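Putative branched chain amino acid ABC transporter, periplasmic amino acid-binding protein (Brucella ovis, PDB 4XFK) probably binds branched-chain or related amino acids in the periplasm as the solute-binding component of an ABC-type amino-acid transport system. Local coordinates at residues Glu10-Ala15 with Ala79-Gln84; Ile14-Thr19 with Ile55-Asn60. The protein carries 1 engineered substitution. All coordinates share one frame; numbering follows the deposited sequence.

Interaction 1: Glu10-Ala15 with Ala79-Gln84; sequences EPLKIA and AQIIVQ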
ATOM      1  N   GLU A  10     -20.839  19.343  13.919  1.00 21.71           N
ATOM      2  CA  GLU A  10     -20.616  17.906  13.917  1.00 20.17           C
ATOM      3  C   GLU A  10     -19.119  17.622  13.804  1.00 15.61           C
ATOM      4  O   GLU A  10     -18.461  18.106  12.885  1.00 14.84           O
ATOM      5  CB  GLU A  10     -21.333  17.252  12.732  1.00 23.01           C
ATOM      6  CG  GLU A  10     -22.849  17.327  12.764  1.00 26.18           C
ATOM      7  CD  GLU A  10     -23.482  16.676  11.540  1.00 29.47           C
ATOM      8  OE1 GLU A  10     -22.725  16.218  10.651  1.00 28.45           O
ATOM      9  OE2 GLU A  10     -24.732  16.621  11.466  1.00 32.15           O
ATOM     10  N   PRO A  11     -18.567  16.835  14.735  1.00 12.82           N
ATOM     11  CA  PRO A  11     -17.176  16.422  14.517  1.00 10.95           C
ATOM     12  C   PRO A  11     -17.062  15.332  13.464  1.00  9.70           C
ATOM     13  O   PRO A  11     -17.987  14.535  13.271  1.00 11.24           O
ATOM     14  CB  PRO A  11     -16.756  15.859  15.878  1.00 13.05           C
ATOM     15  CG  PRO A  11     -18.038  15.442  16.525  1.00 15.55           C
ATOM     16  CD  PRO A  11     -19.088  16.404  16.046  1.00 13.89           C
ATOM     17  N   LEU A  12     -15.919  15.304  12.791  1.00  8.82           N
ATOM     18  CA  LEU A  12     -15.595  14.218  11.882  1.00  9.04           C
ATOM     19  C   LEU A  12     -15.081  13.041  12.699  1.00  9.59           C
ATOM     20  O   LEU A  12     -14.177  13.192  13.523  1.00 10.06           O
ATOM     21  CB  LEU A  12     -14.538  14.681  10.886  1.00  9.70           C
ATOM     22  CG  LEU A  12     -14.192  13.703   9.768  1.00  9.84           C
ATOM     23  CD1 LEU A  12     -15.409  13.407   8.915  1.00 12.46           C
ATOM     24  CD2 LEU A  12     -13.071  14.280   8.932  1.00 11.05           C
ATOM     25  N   LYS A  13     -15.673  11.874  12.470  1.00  9.30           N
ATOM     26  CA  LYS A  13     -15.281  10.650  13.154  1.00  9.03           C
ATOM     27  C   LYS A  13     -14.742   9.656  12.133  1.00  7.53           C
ATOM     28  O   LYS A  13     -15.457   9.239  11.208  1.00  8.69           O
ATOM     29  CB  LYS A  13     -16.474  10.045  13.897  1.00  9.17           C
ATOM     30  CG  LYS A  13     -17.012  10.937  15.022  1.00 12.41           C
ATOM     31  CD  LYS A  13     -18.157  10.255  15.765  1.00 16.68           C
ATOM     32  CE  LYS A  13     -18.673  11.101  16.922  1.00 20.88           C
ATOM     33  NZ  LYS A  13     -19.695  10.353  17.708  1.00 24.19           N
ATOM     34  N   ILE A  14     -13.480   9.273  12.310  1.00  7.75           N
ATOM     35  CA  ILE A  14     -12.802   8.381  11.379  1.00  7.49           C
ATOM     36  C   ILE A  14     -12.461   7.081  12.083  1.00  7.26           C
ATOM     37  O   ILE A  14     -11.770   7.086  13.108  1.00  8.89           O
ATOM     38  CB  ILE A  14     -11.516   9.031  10.826  1.00  8.21           C
ATOM     39  CG1 ILE A  14     -11.853  10.356  10.138  1.00  7.60           C
ATOM     40  CG2 ILE A  14     -10.800   8.086   9.869  1.00  8.97           C
ATOM     41  CD1 ILE A  14     -10.677  11.017   9.461  1.00  9.34           C
ATOM     42  N   ALA A  15     -12.944   5.972  11.523  1.00  6.97           N
ATOM     43  CA  ALA A  15     -12.717   4.654  12.100  1.00  7.14           C
ATOM     44  C   ALA A  15     -11.581   3.919  11.406  1.00  7.38           C
ATOM     45  O   ALA A  15     -11.606   3.728  10.196  1.00  9.93           O
ATOM     46  CB  ALA A  15     -13.977   3.820  12.020  1.00  7.87           C
ATOM     47  N   ALA A  79     -19.116   6.903  12.801  1.00  9.48           N
ATOM     48  CA  ALA A  79     -18.031   7.112  11.845  1.00  8.89           C
ATOM     49  C   ALA A  79     -18.598   7.444  10.471  1.00  9.36           C
ATOM     50  O   ALA A  79     -19.471   6.733   9.967  1.00 12.27           O
ATOM     51  CB  ALA A  79     -17.132   5.884  11.765  1.00 10.23           C
ATOM     52  N   GLN A  80     -18.104   8.520   9.867  1.00  8.54           N
ATOM     53  CA  GLN A  80     -18.477   8.860   8.493  1.00  8.72           C
ATOM     54  C   GLN A  80     -17.422   8.366   7.511  1.00  8.04           C
ATOM     55  O   GLN A  80     -17.626   8.405   6.295  1.00  8.88           O
ATOM     56  CB  GLN A  80     -18.643  10.374   8.314  1.00  8.36           C
ATOM     57  CG  GLN A  80     -19.577  11.055   9.301  1.00 11.11           C
ATOM     58  CD  GLN A  80     -18.806  11.727  10.425  1.00 12.48           C
ATOM     59  OE1 GLN A  80     -17.646  11.392  10.684  1.00 13.50           O
ATOM     60  NE2 GLN A  80     -19.441  12.673  11.099  1.00 16.06           N
ATOM     61  N   ILE A  81     -16.281   7.937   8.042  1.00  7.81           N
ATOM     62  CA  ILE A  81     -15.142   7.504   7.241  1.00  7.49           C
ATOM     63  C   ILE A  81     -14.538   6.251   7.864  1.00  6.89           C
ATOM     64  O   ILE A  81     -14.363   6.174   9.090  1.00  8.08           O
ATOM     65  CB  ILE A  81     -14.052   8.596   7.166  1.00  9.21           C
ATOM     66  CG1 ILE A  81     -14.662   9.918   6.696  1.00 14.12           C
ATOM     67  CG2 ILE A  81     -12.893   8.151   6.268  1.00 10.05           C
ATOM     68  CD1 ILE A  81     -13.656  10.979   6.410  1.00 17.65           C
ATOM     69  N   ILE A  82     -14.258   5.268   7.011  1.00  7.01           N
ATOM     70  CA  ILE A  82     -13.582   4.031   7.386  0.69  7.10           C
ATOM     71  C   ILE A  82     -12.213   4.019   6.718  1.00  6.97           C
ATOM     72  O   ILE A  82     -12.116   4.266   5.514  1.00  6.97           O
ATOM     73  CB  ILE A  82     -14.358   2.800   6.858  0.69  8.86           C
ATOM     74  CG1 ILE A  82     -15.813   2.808   7.347  0.69 11.69           C
ATOM     75  CG2 ILE A  82     -13.633   1.494   7.214  0.69  9.04           C
ATOM     76  CD1 ILE A  82     -15.965   2.696   8.845  0.69 12.81           C
ATOM     77  N   VAL A  83     -11.174   3.713   7.482  1.00  6.10           N
ATOM     78  CA  VAL A  83      -9.820   3.598   6.955  1.00  6.76           C
ATOM     79  C   VAL A  83      -9.265   2.199   7.237  1.00  6.76           C
ATOM     80  O   VAL A  83      -9.418   1.674   8.351  1.00  6.75           O
ATOM     81  CB  VAL A  83      -8.909   4.637   7.610  1.00  8.98           C
ATOM     82  CG1 VAL A  83      -7.471   4.367   7.282  1.00 11.74           C
ATOM     83  CG2 VAL A  83      -9.332   6.053   7.191  1.00 10.79           C
ATOM     84  N   GLN A  84      -8.621   1.607   6.231  1.00  6.24           N
ATOM     85  CA  GLN A  84      -8.048   0.271   6.346  1.00  7.01           C
ATOM     86  C   GLN A  84      -7.057   0.092   5.204  1.00  6.52           C
ATOM     87  O   GLN A  84      -7.166   0.773   4.177  1.00  6.60           O
ATOM     88  CB  GLN A  84      -9.155  -0.791   6.285  1.00  6.39           C
ATOM     89  CG  GLN A  84      -8.677  -2.245   6.384  1.00  6.26           C
ATOM     90  CD  GLN A  84      -8.350  -2.858   5.028  1.00  6.78           C
ATOM     91  OE1 GLN A  84      -8.597  -2.252   3.985  1.00  8.33           O
ATOM     92  NE2 GLN A  84      -7.788  -4.066   5.042  1.00  7.41           N
TER
HETATM   93  O   HOH W   1     -22.288  13.247  10.001  1.00 39.03           O

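Interaction 2: Ile14-Thr19 with Ile55-Asn60; sequences IALVET and ILEYDN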
ATOM      1  N   ILE A  14     -13.480   9.273  12.310  1.00  7.75           N
ATOM      2  CA  ILE A  14     -12.802   8.381  11.379  1.00  7.49           C
ATOM      3  C   ILE A  14     -12.461   7.081  12.083  1.00  7.26           C
ATOM      4  O   ILE A  14     -11.770   7.086  13.108  1.00  8.89           O
ATOM      5  CB  ILE A  14     -11.516   9.031  10.826  1.00  8.21           C
ATOM      6  CG1 ILE A  14     -11.853  10.356  10.138  1.00  7.60           C
ATOM      7  CG2 ILE A  14     -10.800   8.086   9.869  1.00  8.97           C
ATOM      8  CD1 ILE A  14     -10.677  11.017   9.461  1.00  9.34           C
ATOM      9  N   ALA A  15     -12.944   5.972  11.523  1.00  6.97           N
ATOM     10  CA  ALA A  15     -12.717   4.654  12.100  1.00  7.14           C
ATOM     11  C   ALA A  15     -11.581   3.919  11.406  1.00  7.38           C
ATOM     12  O   ALA A  15     -11.606   3.728  10.196  1.00  9.93           O
ATOM     13  CB  ALA A  15     -13.977   3.820  12.020  1.00  7.87           C
ATOM     14  N   LEU A  16     -10.602   3.488  12.189  1.00  5.87           N
ATOM     15  CA  LEU A  16      -9.507   2.659  11.693  1.00  6.30           C
ATOM     16  C   LEU A  16      -9.857   1.213  12.007  1.00  6.07           C
ATOM     17  O   LEU A  16      -9.967   0.824  13.179  1.00  7.42           O
ATOM     18  CB  LEU A  16      -8.201   3.050  12.386  1.00  7.38           C
ATOM     19  CG  LEU A  16      -6.982   2.191  12.056  1.00  8.50           C
ATOM     20  CD1 LEU A  16      -6.618   2.282  10.580  1.00  9.11           C
ATOM     21  CD2 LEU A  16      -5.789   2.582  12.931  1.00 10.17           C
ATOM     22  N   VAL A  17     -10.086   0.425  10.963  1.00  6.43           N
ATOM     23  CA  VAL A  17     -10.445  -0.974  11.138  1.00  6.73           C
ATOM     24  C   VAL A  17      -9.262  -1.807  10.671  1.00  7.06           C
ATOM     25  O   VAL A  17      -9.024  -1.958   9.474  1.00  8.55           O
ATOM     26  CB  VAL A  17     -11.708  -1.332  10.335  1.00  8.39           C
ATOM     27  CG1 VAL A  17     -12.051  -2.812  10.490  1.00  9.33           C
ATOM     28  CG2 VAL A  17     -12.882  -0.449  10.760  1.00  9.28           C
ATOM     29  N   GLU A  18      -8.510  -2.332  11.627  1.00  6.51           N
ATOM     30  CA  GLU A  18      -7.223  -2.955  11.340  1.00  6.69           C
ATOM     31  C   GLU A  18      -6.901  -4.045  12.338  1.00  6.79           C
ATOM     32  O   GLU A  18      -7.528  -4.136  13.388  1.00  7.40           O
ATOM     33  CB  GLU A  18      -6.089  -1.919  11.359  1.00  8.04           C
ATOM     34  CG  GLU A  18      -5.790  -1.311  10.005  1.00  7.62           C
ATOM     35  CD  GLU A  18      -5.357  -2.355   8.994  1.00  7.30           C
ATOM     36  OE1 GLU A  18      -4.924  -3.452   9.416  1.00  8.03           O
ATOM     37  OE2 GLU A  18      -5.448  -2.086   7.780  1.00  8.22           O
ATOM     38  N   THR A  19      -5.914  -4.871  12.013  1.00  7.74           N
ATOM     39  CA  THR A  19      -5.363  -5.804  12.987  1.00  8.01           C
ATOM     40  C   THR A  19      -4.445  -5.026  13.915  1.00  6.87           C
ATOM     41  O   THR A  19      -3.372  -4.597  13.504  1.00  8.53           O
ATOM     42  CB  THR A  19      -4.563  -6.914  12.293  1.00  8.68           C
ATOM     43  OG1 THR A  19      -5.348  -7.461  11.224  1.00 10.29           O
ATOM     44  CG2 THR A  19      -4.196  -8.010  13.295  1.00  9.80           C
ATOM     45  N   ILE A  55     -10.565   9.808  16.273  1.00  9.25           N
ATOM     46  CA  ILE A  55      -9.983   8.616  15.683  1.00  9.74           C
ATOM     47  C   ILE A  55     -10.503   7.426  16.467  1.00  9.77           C
ATOM     48  O   ILE A  55     -10.161   7.241  17.626  1.00 12.07           O
ATOM     49  CB  ILE A  55      -8.450   8.667  15.730  1.00 11.97           C
ATOM     50  CG1 ILE A  55      -7.942   9.980  15.122  1.00 13.50           C
ATOM     51  CG2 ILE A  55      -7.863   7.473  15.003  1.00 13.47           C
ATOM     52  CD1 ILE A  55      -6.458  10.184  15.282  1.00 16.83           C
ATOM     53  N   LEU A  56     -11.374   6.651  15.835  1.00  8.26           N
ATOM     54  CA  LEU A  56     -12.018   5.521  16.481  1.00  9.07           C
ATOM     55  C   LEU A  56     -11.376   4.240  15.983  1.00  9.20           C
ATOM     56  O   LEU A  56     -11.475   3.900  14.807  1.00 13.40           O
ATOM     57  CB  LEU A  56     -13.506   5.501  16.141  1.00  9.73           C
ATOM     58  CG  LEU A  56     -14.323   6.754  16.462  1.00 14.11           C
ATOM     59  CD1 LEU A  56     -15.788   6.517  16.106  1.00 14.80           C
ATOM     60  CD2 LEU A  56     -14.158   7.165  17.919  1.00 19.11           C
ATOM     61  N   GLU A  57     -10.711   3.513  16.864  1.00  7.98           N
ATOM     62  CA  GLU A  57      -9.991   2.315  16.448  1.00  7.34           C
ATOM     63  C   GLU A  57     -10.791   1.052  16.721  1.00  6.90           C
ATOM     64  O   GLU A  57     -11.399   0.914  17.785  1.00  7.76           O
ATOM     65  CB  GLU A  57      -8.645   2.250  17.166  1.00  8.90           C
ATOM     66  CG  GLU A  57      -7.723   3.425  16.843  1.00  9.42           C
ATOM     67  CD  GLU A  57      -6.447   3.409  17.662  1.00 11.79           C
ATOM     68  OE1 GLU A  57      -5.582   2.551  17.405  1.00 14.02           O
ATOM     69  OE2 GLU A  57      -6.305   4.249  18.574  1.00 17.16           O
ATOM     70  N   TYR A  58     -10.787   0.138  15.750  1.00  6.34           N
ATOM     71  CA  TYR A  58     -11.466  -1.155  15.861  1.00  6.48           C
ATOM     72  C   TYR A  58     -10.500  -2.271  15.508  1.00  7.36           C
ATOM     73  O   TYR A  58     -10.126  -2.440  14.351  1.00  8.24           O
ATOM     74  CB  TYR A  58     -12.709  -1.213  14.957  1.00  8.56           C
ATOM     75  CG  TYR A  58     -13.735  -0.180  15.336  1.00  9.16           C
ATOM     76  CD1 TYR A  58     -13.628   1.124  14.874  1.00  9.92           C
ATOM     77  CD2 TYR A  58     -14.796  -0.495  16.174  1.00 10.21           C
ATOM     78  CE1 TYR A  58     -14.545   2.090  15.244  1.00 10.68           C
ATOM     79  CE2 TYR A  58     -15.725   0.465  16.539  1.00 11.33           C
ATOM     80  CZ  TYR A  58     -15.587   1.753  16.071  1.00 11.33           C
ATOM     81  OH  TYR A  58     -16.494   2.725  16.423  1.00 13.60           O
ATOM     82  N   ASP A  59     -10.078  -3.009  16.520  1.00  7.34           N
ATOM     83  CA  ASP A  59      -9.155  -4.125  16.360  1.00  7.83           C
ATOM     84  C   ASP A  59      -9.896  -5.295  15.735  1.00 10.05           C
ATOM     85  O   ASP A  59     -10.770  -5.889  16.354  1.00 14.85           O
ATOM     86  CB  ASP A  59      -8.607  -4.493  17.737  1.00  8.04           C
ATOM     87  CG  ASP A  59      -7.538  -5.572  17.702  1.00  8.43           C
ATOM     88  OD1 ASP A  59      -7.104  -5.991  16.604  1.00  8.10           O
ATOM     89  OD2 ASP A  59      -7.128  -5.997  18.812  1.00  9.17           O
ATOM     90  N   ASN A  60      -9.560  -5.601  14.488  1.00  7.87           N
ATOM     91  CA  ASN A  60     -10.187  -6.687  13.762  1.00  8.45           C
ATOM     92  C   ASN A  60      -9.309  -7.929  13.825  1.00  8.36           C
ATOM     93  O   ASN A  60      -8.252  -7.989  13.189  1.00 10.53           O
ATOM     94  CB  ASN A  60     -10.429  -6.314  12.295  1.00 10.11           C
ATOM     95  CG  ASN A  60     -10.976  -7.477  11.499  1.00 11.77           C
ATOM     96  OD1 ASN A  60     -11.628  -8.363  12.061  1.00 13.10           O
ATOM     97  ND2 ASN A  60     -10.696  -7.505  10.199  1.00 12.60           N
TER
HETATM   98  O   HOH W   2      -9.252  -5.016   9.206  1.00 17.51           O
HETATM   99  O   HOH W   3      -7.673  -6.900   9.637  1.00 17.14           O

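Interaction 1: Glu10-Ala15 with Ala79-Gln84
Gln80 reaches across to 10-15 and grips the backbone of Pro11 and Lys13 with its terminal amide. Its CG stands beside the backbone N (chi1 -53°) and the chain then bends at CG (chi2 99°), which turns the amide toward 10-15. CD passes 4.1 Å from Leu12 CD1. Beyond it, OE1 accepts the Lys13 N-H on a lone pair at 2.7 Å and also touches Leu12 CD1 at 3.5 Å, while NE2 donates nearly straight to Pro11 O at 3.2 Å, the acceptor lying close to the amide plane. A water accepting from NE2 and donating to Glu10 OE1 extends the link to the exposed end of the segment. With both amide ends held, the rotation of the group is fixed, and the side chain stands in for backbone pairing beside Pro11 and Lys13.

The parallel pairing, part of the Rossmann-like sheet in the N-terminal lobe of a periplasmic binding protein, follows: Gln80 N donates to Lys13 O, Ala15 N to Ile81 O, and Val83 N to Ala15 O at 2.7 Å. Ile14 and Ile81 lie side by side on one face, and Ile14 CG2 meets Val83 CG2 at 3.7 Å. Ala15 CB touches Ala79 CB at 3.8 Å.

Phe306 of helix 296-312 packs against Ile14 and Ile81, Ile94 of helix 88-104 against Ile82, and strand 54-59 flanks strand 13-18 on its other edge.

Interaction 2: Ile14-Thr19 with Ile55-Asn60
Strands 14-18 and 55-59 run parallel, their axes 4.5 Å apart at closest approach and inclined by 20°, with five backbone hydrogen bonds from Leu56 N to Ile14 O through to Asn60 N to Glu18 O. They are the two strands of a right-handed beta-alpha-beta crossover whose helix, 26-44, covers the face bearing Ile14, Leu16 and Ile55; this unit opens the Rossmann-like lobe of the periplasmic binding protein fold.

On the other face the Tyr58 ring lies obliquely against Ala15, its CE1 3.7 Å from CB of that alanine. With CG beside the backbone N (chi1 -62°), the ring leans back along the strand toward Ala15, while Val17 CG2 packs near Tyr58 CB at 4.3 Å. Near its plane, the edge of the ring faces Leu16 O, the same oxygen that accepts from Tyr58 N at 2.8 Å.

At the C-terminal end the side chains are polar. Glu18 OE1 accepts from Thr19 N on its anti side, 27° out of the carboxylate plane. Beyond the two segments, Tyr58 OH bonds to Asp77, Glu18 OE1 to Ser86, Glu18 OE2 to Gly85 N and Asp59 OD2 to Ser21. Asn60 ND2, besides bonding to Gly63 O, donates at 3.0 Å to a water that in turn donates to Val17 O at 3.1 Å.

Overall arrangement
Strand 13-18 joins the two contacts: interaction 1 pairs its beginning with strand 81-84 along one edge, and interaction 2 pairs it with strand 54-59 along the other. Their centres lie 10 Å apart and they share Ile14 and Ala15. Along the chain the order is 13-18, 54-59, 81-84, but across the five-stranded parallel sheet the first strand lies between the other two, the 2-1-3 order of a Rossmann-like lobe. Val83 O probably accepts a hydrogen bond from Val17 N, which carries the pairing of interaction 1 into the region of interaction 2. Just after strand 81-84 comes Gly85, a sodium ligand, and the Glu18 side chain ending strand 13-18 lies about 7 Å from a bound sodium ion.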